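Side-chain contacts in membrane attack complex assembly inhibitor BGA71 (Borreliella bavariensis, PDB 6FMH), which probably helps the Lyme disease spirochaete to evade complement by inhibiting assembly of the membrane attack complex: residues L155-D160 and A177-E182; L42-A47 and T85-L90; K62-S67 and Q102-I107. All coordinates share one frame; numbering follows the deposited sequence.

Contact 1 (L155-D160 and A177-E182); sequences LNETID and ATYMKE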
loop_
_atom_site.group_PDB
_atom_site.type_symbol
_atom_site.label_atom_id
_atom_site.label_comp_id
_atom_site.label_asym_id
_atom_site.label_seq_id
_atom_site.Cartn_x
_atom_site.Cartn_y
_atom_site.Cartn_z
ATOM N N LEU A 155 22.484 11.251 6.156
ATOM C CA LEU A 155 21.629 12.257 6.810
ATOM C C LEU A 155 22.010 12.530 8.288
ATOM O O LEU A 155 21.917 13.670 8.768
ATOM C CB LEU A 155 20.181 11.862 6.697
ATOM C CG LEU A 155 19.110 12.847 7.223
ATOM C CD1 LEU A 155 19.276 14.246 6.661
ATOM C CD2 LEU A 155 17.732 12.332 6.923
ATOM N N ASN A 156 22.521 11.521 8.979
ATOM C CA ASN A 156 22.965 11.732 10.364
ATOM C C ASN A 156 24.262 12.512 10.441
ATOM O O ASN A 156 24.448 13.373 11.329
ATOM C CB ASN A 156 23.020 10.428 11.092
ATOM C CG ASN A 156 21.658 10.007 11.507
ATOM O OD1 ASN A 156 21.094 10.568 12.425
ATOM N ND2 ASN A 156 21.073 9.021 10.792
ATOM N N GLU A 157 25.127 12.225 9.464
ATOM C CA GLU A 157 26.376 12.940 9.309
ATOM C C GLU A 157 26.120 14.436 8.999
ATOM O O GLU A 157 26.824 15.324 9.468
ATOM C CB GLU A 157 27.278 12.323 8.229
ATOM C CG GLU A 157 28.259 13.387 7.847
ATOM C CD GLU A 157 29.025 13.120 6.624
ATOM O OE1 GLU A 157 28.525 12.436 5.746
ATOM O OE2 GLU A 157 30.131 13.617 6.519
ATOM N N THR A 158 25.071 14.701 8.255
ATOM C CA THR A 158 24.689 16.044 7.951
ATOM C C THR A 158 24.118 16.816 9.164
ATOM O O THR A 158 24.527 17.953 9.418
ATOM C CB THR A 158 23.701 15.999 6.815
ATOM O OG1 THR A 158 24.394 15.648 5.630
ATOM C CG2 THR A 158 22.996 17.345 6.595
ATOM N N ILE A 159 23.246 16.181 9.939
ATOM C CA ILE A 159 22.751 16.759 11.183
ATOM C C ILE A 159 23.910 17.110 12.127
ATOM O O ILE A 159 23.942 18.197 12.714
ATOM C CB ILE A 159 21.777 15.823 11.942
ATOM C CG1 ILE A 159 20.532 15.452 11.077
ATOM C CG2 ILE A 159 21.403 16.421 13.291
ATOM C CD1 ILE A 159 19.606 16.584 10.693
ATOM N N ASP A 160 24.837 16.174 12.310
ATOM C CA ASP A 160 25.977 16.435 13.146
ATOM C C ASP A 160 26.813 17.597 12.594
ATOM O O ASP A 160 27.227 18.474 13.352
ATOM C CB ASP A 160 26.860 15.218 13.195
ATOM C CG ASP A 160 26.241 14.096 13.871
ATOM O OD1 ASP A 160 25.101 14.218 14.400
ATOM O OD2 ASP A 160 26.895 13.040 13.855
ATOM N N ALA A 177 23.971 25.467 1.064
ATOM C CA ALA A 177 23.498 25.060 -0.248
ATOM C C ALA A 177 24.525 24.196 -0.968
ATOM O O ALA A 177 24.153 23.203 -1.609
ATOM C CB ALA A 177 23.198 26.263 -1.089
ATOM N N THR A 178 25.796 24.542 -0.856
ATOM C CA THR A 178 26.794 23.784 -1.559
ATOM C C THR A 178 26.912 22.384 -0.972
ATOM O O THR A 178 26.992 21.401 -1.717
ATOM C CB THR A 178 28.160 24.482 -1.507
ATOM O OG1 THR A 178 28.007 25.790 -2.027
ATOM C CG2 THR A 178 29.201 23.767 -2.278
ATOM N N TYR A 179 26.863 22.315 0.346
ATOM C CA TYR A 179 26.966 21.064 1.028
ATOM C C TYR A 179 25.819 20.114 0.614
ATOM O O TYR A 179 26.044 18.925 0.357
ATOM C CB TYR A 179 26.961 21.318 2.527
ATOM C CG TYR A 179 27.059 20.082 3.379
ATOM C CD1 TYR A 179 25.972 19.285 3.615
ATOM C CD2 TYR A 179 28.240 19.767 4.024
ATOM C CE1 TYR A 179 26.076 18.167 4.409
ATOM C CE2 TYR A 179 28.355 18.661 4.854
ATOM C CZ TYR A 179 27.280 17.859 5.035
ATOM O OH TYR A 179 27.405 16.730 5.801
ATOM N N MET A 180 24.586 20.614 0.665
ATOM C CA MET A 180 23.444 19.796 0.352
ATOM C C MET A 180 23.543 19.342 -1.089
ATOM O O MET A 180 23.261 18.177 -1.392
ATOM C CB MET A 180 22.169 20.568 0.573
ATOM C CG MET A 180 21.846 20.860 2.030
ATOM S SD MET A 180 21.774 19.503 3.176
ATOM C CE MET A 180 20.392 18.647 2.688
ATOM N N LYS A 181 24.003 20.236 -1.982
ATOM C CA LYS A 181 24.211 19.864 -3.378
ATOM C C LYS A 181 25.242 18.715 -3.546
ATOM O O LYS A 181 25.011 17.784 -4.316
ATOM C CB LYS A 181 24.661 21.088 -4.184
ATOM C CG LYS A 181 23.510 21.874 -4.762
ATOM C CD LYS A 181 23.947 23.084 -5.569
ATOM C CE LYS A 181 24.308 24.253 -4.662
ATOM N NZ LYS A 181 24.508 25.533 -5.418
ATOM N N GLU A 182 26.388 18.821 -2.863
ATOM C CA GLU A 182 27.508 17.885 -3.042
ATOM C C GLU A 182 27.293 16.510 -2.320
ATOM O O GLU A 182 27.939 15.501 -2.660
ATOM C CB GLU A 182 28.877 18.567 -2.725
ATOM C CG GLU A 182 29.151 19.851 -3.583
ATOM C CD GLU A 182 29.024 19.658 -5.124
ATOM O OE1 GLU A 182 29.715 18.765 -5.656
ATOM O OE2 GLU A 182 28.245 20.389 -5.826
#
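The ring of Tyr179 meets Thr158 edge-on: Thr158 OG1 lies in the ring plane at its margin, beside the phenol oxygen, and from the segment 155-160 neither face of the ring receives an atom. The other flat group, the carboxylate of Glu157, is turned 77° against the ring plane and passes the phenol end at a slant, with Glu157 CG 4.0 Å from Tyr179 OH. Its charge is used on its own helix, where OE1 forms a salt bridge with Lys154. Tyr179 gets this far because CG is anti to its backbone N (chi1 180°), which sends the ring outward across the gap between two nearly antiparallel helices whose local axes run 12.1 Å apart at 167°. A separation this wide is bridged by side chains and not by close backbone packing. Thr158 OG1 and Tyr179 OH lie 3.2 Å apart, close enough for a hydrogen bond, though the threonine proton may instead serve another acceptor; OG1 also stands 3.3 Å from Tyr179 CE1. The threonine methyl CG2 lies on the other branch, touching Tyr179 CE1 at 3.9 Å and Met180 SD at 4.2 Å, so the polar and apolar arms of one residue both take part. Met180 also packs on Thr95 and Phe99, which ties helix 173-183 to helix 90-123 as well. Both hydroxyls have further partners: Tyr179 OH bonds to Asp161 OD2, while Thr158 OG1 reaches Tyr184 OH and the backbone O of Lys154. The two buried hydroxyls thus sit in a polar cluster in which the link between Thr158 and Tyr179 is one of several possible. The negative charge of Asp161 would probably polarise the phenol, and its bond probably limits how far the ring can swing.

Contact 2 (L42-A47 and T85-L90); sequences LATFKA and TLYNKL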
loop_
_atom_site.group_PDB
_atom_site.type_symbol
_atom_site.label_atom_id
_atom_site.label_comp_id
_atom_site.label_asym_id
_atom_site.label_seq_id
_atom_site.Cartn_x
_atom_site.Cartn_y
_atom_site.Cartn_z
ATOM N N LEU A 42 6.869 19.650 7.606
ATOM C CA LEU A 42 6.894 20.174 6.265
ATOM C C LEU A 42 5.939 21.328 6.096
ATOM O O LEU A 42 5.522 21.633 4.976
ATOM C CB LEU A 42 6.560 19.061 5.250
ATOM C CG LEU A 42 7.565 17.900 5.179
ATOM C CD1 LEU A 42 6.984 16.763 4.396
ATOM C CD2 LEU A 42 8.868 18.307 4.545
ATOM N N ALA A 43 5.613 22.013 7.171
ATOM C CA ALA A 43 4.634 23.106 7.084
ATOM C C ALA A 43 4.958 24.081 5.982
ATOM O O ALA A 43 4.112 24.406 5.152
ATOM C CB ALA A 43 4.552 23.856 8.408
ATOM N N THR A 44 6.184 24.589 6.000
ATOM C CA THR A 44 6.675 25.514 4.956
ATOM C C THR A 44 6.454 25.047 3.504
ATOM O O THR A 44 6.095 25.858 2.642
ATOM C CB THR A 44 8.185 25.805 5.173
ATOM O OG1 THR A 44 8.393 26.351 6.494
ATOM C CG2 THR A 44 8.740 26.778 4.130
ATOM N N PHE A 45 6.595 23.753 3.260
ATOM C CA PHE A 45 6.313 23.177 1.923
ATOM C C PHE A 45 4.819 23.053 1.633
ATOM O O PHE A 45 4.397 23.124 0.480
ATOM C CB PHE A 45 6.948 21.803 1.790
ATOM C CG PHE A 45 8.425 21.845 1.927
ATOM C CD1 PHE A 45 9.221 22.156 0.827
ATOM C CD2 PHE A 45 9.019 21.725 3.192
ATOM C CE1 PHE A 45 10.575 22.274 0.966
ATOM C CE2 PHE A 45 10.380 21.875 3.331
ATOM C CZ PHE A 45 11.160 22.145 2.222
ATOM N N LYS A 46 4.039 22.842 2.697
ATOM C CA LYS A 46 2.595 22.799 2.648
ATOM C C LYS A 46 2.027 24.157 2.301
ATOM O O LYS A 46 1.077 24.280 1.556
ATOM C CB LYS A 46 2.033 22.349 4.009
ATOM C CG LYS A 46 1.970 20.843 4.248
ATOM C CD LYS A 46 0.952 20.539 5.319
ATOM C CE LYS A 46 0.854 19.040 5.660
ATOM N NZ LYS A 46 0.858 18.720 7.110
ATOM N N ALA A 47 2.646 25.205 2.808
ATOM C CA ALA A 47 2.164 26.567 2.568
ATOM C C ALA A 47 2.483 27.038 1.157
ATOM O O ALA A 47 2.010 28.096 0.754
ATOM C CB ALA A 47 2.741 27.523 3.600
ATOM N N THR A 85 15.704 27.290 6.112
ATOM C CA THR A 85 16.735 28.244 5.712
ATOM C C THR A 85 16.854 28.286 4.174
ATOM O O THR A 85 16.793 29.353 3.580
ATOM C CB THR A 85 18.084 27.828 6.302
ATOM O OG1 THR A 85 17.909 27.552 7.710
ATOM C CG2 THR A 85 19.158 28.876 6.094
ATOM N N LEU A 86 17.036 27.120 3.557
ATOM C CA LEU A 86 17.285 27.025 2.118
ATOM C C LEU A 86 16.079 27.527 1.350
ATOM O O LEU A 86 16.236 28.255 0.363
ATOM C CB LEU A 86 17.613 25.580 1.688
ATOM C CG LEU A 86 18.944 25.001 2.145
ATOM C CD1 LEU A 86 19.095 23.523 1.814
ATOM C CD2 LEU A 86 20.106 25.769 1.562
ATOM N N TYR A 87 14.892 27.156 1.828
ATOM C CA TYR A 87 13.630 27.566 1.228
ATOM C C TYR A 87 13.439 29.076 1.300
ATOM O O TYR A 87 13.015 29.706 0.338
ATOM C CB TYR A 87 12.451 26.908 1.958
ATOM C CG TYR A 87 11.113 27.128 1.317
ATOM C CD1 TYR A 87 10.378 28.296 1.560
ATOM C CD2 TYR A 87 10.573 26.191 0.470
ATOM C CE1 TYR A 87 9.149 28.526 0.956
ATOM C CE2 TYR A 87 9.337 26.403 -0.105
ATOM C CZ TYR A 87 8.634 27.583 0.133
ATOM O OH TYR A 87 7.399 27.816 -0.455
ATOM N N ASN A 88 13.757 29.669 2.440
ATOM C CA ASN A 88 13.602 31.105 2.589
ATOM C C ASN A 88 14.613 31.957 1.838
ATOM O O ASN A 88 14.461 33.184 1.797
ATOM C CB ASN A 88 13.595 31.499 4.052
ATOM C CG ASN A 88 12.409 30.990 4.752
ATOM O OD1 ASN A 88 11.342 30.862 4.145
ATOM N ND2 ASN A 88 12.551 30.675 6.026
ATOM N N LYS A 89 15.632 31.339 1.257
ATOM C CA LYS A 89 16.506 32.048 0.342
ATOM C C LYS A 89 16.158 31.671 -1.074
ATOM O O LYS A 89 16.548 30.616 -1.551
ATOM C CB LYS A 89 17.961 31.735 0.632
ATOM C CG LYS A 89 18.552 32.667 1.683
ATOM C CD LYS A 89 19.019 33.949 1.029
ATOM C CE LYS A 89 19.747 34.856 2.006
ATOM N NZ LYS A 89 20.236 36.068 1.295
ATOM N N LEU A 90 15.481 32.575 -1.756
ATOM C CA LEU A 90 15.035 32.356 -3.121
ATOM C C LEU A 90 16.099 31.688 -3.989
ATOM O O LEU A 90 15.831 30.669 -4.612
ATOM C CB LEU A 90 14.598 33.671 -3.736
ATOM C CG LEU A 90 13.298 34.211 -3.154
ATOM C CD1 LEU A 90 12.974 35.548 -3.779
ATOM C CD2 LEU A 90 12.112 33.283 -3.269
#
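Thr44 and Tyr87 oppose each other, with CA atoms 8.2 Å apart, where the short helix 43-46 comes up against the C-terminal part of helix 73-88, and both CB atoms point across the gap. The methyl of Thr44 does most of the touching. CG2 lies over one face of the Tyr87 ring, 3.6 Å from the ring centroid and 20° off the normal, in a CH-pi contact displaced toward the CD1 side, where the CG2 to CD1 distance is 3.4 Å. With chi1 at -57°, Thr44 CG2 is anti to the backbone N and leads outward onto the ring, while OG1, beside the N, bonds to Glu84 OE2 about one helical turn before Tyr87. One threonine thus holds the same helix by a methyl and by a hydroxyl.

Phe45 supplies an aromatic partner. The edge of Tyr87 is directed at the face of Phe45 in a T-shaped pair, with ring centroids 5.5 Å apart and planes at 76°; the nearest carbons are Phe45 CE1 and Tyr87 CD2, at 3.9 Å. Both side chains also rest on Ser96 of helix 90-123, and Tyr87 is doubly linked to Arg93 there, by a cation-pi contact with its ring and a hydrogen bond from NE to its backbone O. Phe45 and Leu42 pack in addition on Leu53. The arrangement is an edge-to-face aromatic pair topped by a CH-pi methyl, and it fastens a short connecting helix to the helical body of the Bbcrasp-1 family fold.

Contact 3 (K62-S67 and Q102-I107); sequences KRTIYS and QIVASI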
loop_
_atom_site.group_PDB
_atom_site.type_symbol
_atom_site.label_atom_id
_atom_site.label_comp_id
_atom_site.label_asym_id
_atom_site.label_seq_id
_atom_site.Cartn_x
_atom_site.Cartn_y
_atom_site.Cartn_z
ATOM N N LYS A 62 8.302 11.576 4.976
ATOM C CA LYS A 62 8.535 11.297 6.402
ATOM C C LYS A 62 8.972 9.860 6.720
ATOM O O LYS A 62 9.772 9.651 7.634
ATOM C CB LYS A 62 7.283 11.589 7.218
ATOM C CG LYS A 62 6.979 13.066 7.359
ATOM C CD LYS A 62 5.613 13.225 7.988
ATOM C CE LYS A 62 5.237 14.662 8.177
ATOM N NZ LYS A 62 3.763 14.774 8.413
ATOM N N ARG A 63 8.423 8.888 5.998
ATOM C CA ARG A 63 8.847 7.500 6.196
ATOM C C ARG A 63 10.359 7.402 6.088
ATOM O O ARG A 63 11.029 6.826 6.944
ATOM C CB ARG A 63 8.180 6.564 5.189
ATOM C CG ARG A 63 6.677 6.391 5.374
ATOM C CD ARG A 63 5.848 5.870 4.145
ATOM N NE ARG A 63 6.101 4.446 4.033
ATOM C CZ ARG A 63 5.773 3.647 2.997
ATOM N NH1 ARG A 63 5.070 4.080 1.991
ATOM N NH2 ARG A 63 6.109 2.369 3.040
ATOM N N THR A 64 10.915 7.999 5.038
ATOM C CA THR A 64 12.384 7.926 4.831
ATOM C C THR A 64 13.157 8.752 5.818
ATOM O O THR A 64 14.034 8.283 6.474
ATOM C CB THR A 64 12.803 8.311 3.387
ATOM O OG1 THR A 64 12.536 7.213 2.495
ATOM C CG2 THR A 64 14.286 8.551 3.319
ATOM N N ILE A 65 12.701 9.973 6.010
ATOM C CA ILE A 65 13.404 10.927 6.891
ATOM C C ILE A 65 13.391 10.478 8.327
ATOM O O ILE A 65 14.432 10.334 8.937
ATOM C CB ILE A 65 12.762 12.343 6.827
ATOM C CG1 ILE A 65 12.790 12.914 5.411
ATOM C CG2 ILE A 65 13.445 13.303 7.803
ATOM C CD1 ILE A 65 14.003 13.707 5.088
ATOM N N TYR A 66 12.194 10.233 8.851
ATOM C CA TYR A 66 11.998 9.935 10.272
ATOM C C TYR A 66 12.664 8.649 10.629
ATOM O O TYR A 66 13.234 8.512 11.718
ATOM C CB TYR A 66 10.518 9.841 10.585
ATOM C CG TYR A 66 9.751 11.167 10.677
ATOM C CD1 TYR A 66 10.158 12.296 10.015
ATOM C CD2 TYR A 66 8.606 11.247 11.450
ATOM C CE1 TYR A 66 9.448 13.460 10.089
ATOM C CE2 TYR A 66 7.891 12.409 11.557
ATOM C CZ TYR A 66 8.330 13.526 10.875
ATOM O OH TYR A 66 7.590 14.681 10.938
ATOM N N SER A 67 12.556 7.673 9.744
ATOM C CA SER A 67 13.179 6.363 10.006
ATOM C C SER A 67 14.660 6.598 9.972
ATOM O O SER A 67 15.386 5.937 10.700
ATOM C CB SER A 67 12.754 5.258 8.995
ATOM O OG SER A 67 13.369 5.462 7.735
ATOM N N GLN A 102 13.037 15.090 -5.085
ATOM C CA GLN A 102 13.852 14.318 -5.997
ATOM C C GLN A 102 14.682 13.252 -5.366
ATOM O O GLN A 102 14.904 12.197 -5.948
ATOM C CB GLN A 102 14.761 15.263 -6.767
ATOM C CG GLN A 102 15.397 14.715 -8.043
ATOM C CD GLN A 102 16.625 15.548 -8.413
ATOM O OE1 GLN A 102 16.522 16.770 -8.443
ATOM N NE2 GLN A 102 17.786 14.915 -8.647
ATOM N N ILE A 103 15.173 13.494 -4.164
ATOM C CA ILE A 103 16.024 12.506 -3.505
ATOM C C ILE A 103 15.242 11.684 -2.495
ATOM O O ILE A 103 15.249 10.468 -2.565
ATOM C CB ILE A 103 17.230 13.203 -2.898
ATOM C CG1 ILE A 103 18.120 13.666 -4.054
ATOM C CG2 ILE A 103 17.934 12.313 -1.860
ATOM C CD1 ILE A 103 19.436 12.974 -4.260
ATOM N N VAL A 104 14.626 12.351 -1.518
ATOM C CA VAL A 104 14.024 11.650 -0.405
ATOM C C VAL A 104 12.858 10.814 -0.926
ATOM O O VAL A 104 12.697 9.645 -0.585
ATOM C CB VAL A 104 13.584 12.632 0.704
ATOM C CG1 VAL A 104 12.742 11.920 1.746
ATOM C CG2 VAL A 104 14.808 13.251 1.371
ATOM N N ALA A 105 12.057 11.430 -1.764
ATOM C CA ALA A 105 10.859 10.821 -2.245
ATOM C C ALA A 105 11.145 9.616 -3.143
ATOM O O ALA A 105 10.339 8.685 -3.231
ATOM C CB ALA A 105 9.975 11.869 -2.980
ATOM N N SER A 106 12.259 9.668 -3.841
ATOM C CA SER A 106 12.613 8.619 -4.795
ATOM C C SER A 106 13.140 7.422 -4.054
ATOM O O SER A 106 12.915 6.289 -4.428
ATOM C CB SER A 106 13.667 9.161 -5.778
ATOM O OG SER A 106 13.094 10.244 -6.556
ATOM N N ILE A 107 13.895 7.687 -3.007
ATOM C CA ILE A 107 14.420 6.647 -2.157
ATOM C C ILE A 107 13.250 5.847 -1.641
ATOM O O ILE A 107 13.211 4.642 -1.727
ATOM C CB ILE A 107 15.279 7.250 -1.046
ATOM C CG1 ILE A 107 16.611 7.702 -1.649
ATOM C CG2 ILE A 107 15.562 6.235 0.045
ATOM C CD1 ILE A 107 17.330 8.754 -0.829
#
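Thr64 and Val104 mark a near-perpendicular helix crossing in the all-helical Bbcrasp-1 fold, where helices 55-68 and 90-123 pass with local axes 8.8 Å apart at 98°. The apolar part centres on Val104. Its CG1 touches Ile65 CG1 at 3.8 Å and Thr64 CB at 4.0 Å, while CG2 meets Ile65 CD1 at 3.8 Å, so the two valine methyls share the isoleucine chain, which runs across them at about a right angle. Ile107 adds a looser van der Waals contact, its CG2 4.0 Å from the hydroxyl oxygen OG1 of Thr64. Phe99 covers both Ile65 and Val104, and Arg148 and Phe151 of helix 127-163 cover Thr64 and Ile107. Away from helix 55-68, Ala105 and Ser106 pack on Ile123 and Lys124 of the second subunit.

Polar contacts lie around this apolar patch. Thr64 OG1 is hydrogen bonded to Gln108 OE1, one turn beyond Val104, which adds a polar tie between the same two helices. Ser106 OG bonds back to Gln102 O of its own helix at 2.7 Å; the hydroxyl oxygen makes an angle of 127° at the carbonyl oxygen and stands 48° out of the carbonyl plane.

Helix 90-123 connects all three sites: its residues 102-107 form half of contact 3, Ser96 touches both aromatic side chains of contact 2, and Phe99 touches Met180 of contact 1 as well as Ile65 and Val104. Contact 3 sits at the centre of the chain, with the centres of contacts 1 and 2 about 15 and 17 Å from its own. Contacts 1 and 2, whose centres are about 17 Å apart, meet directly where Leu86 CD1 packs on Met180 CG at 3.8 Å. Along the chain, contacts 2 and 3 interleave, whereas contact 1 follows both in the sequence and packs helix 173-183 against helix 127-163, all within the range of the Bbcrasp-1 family.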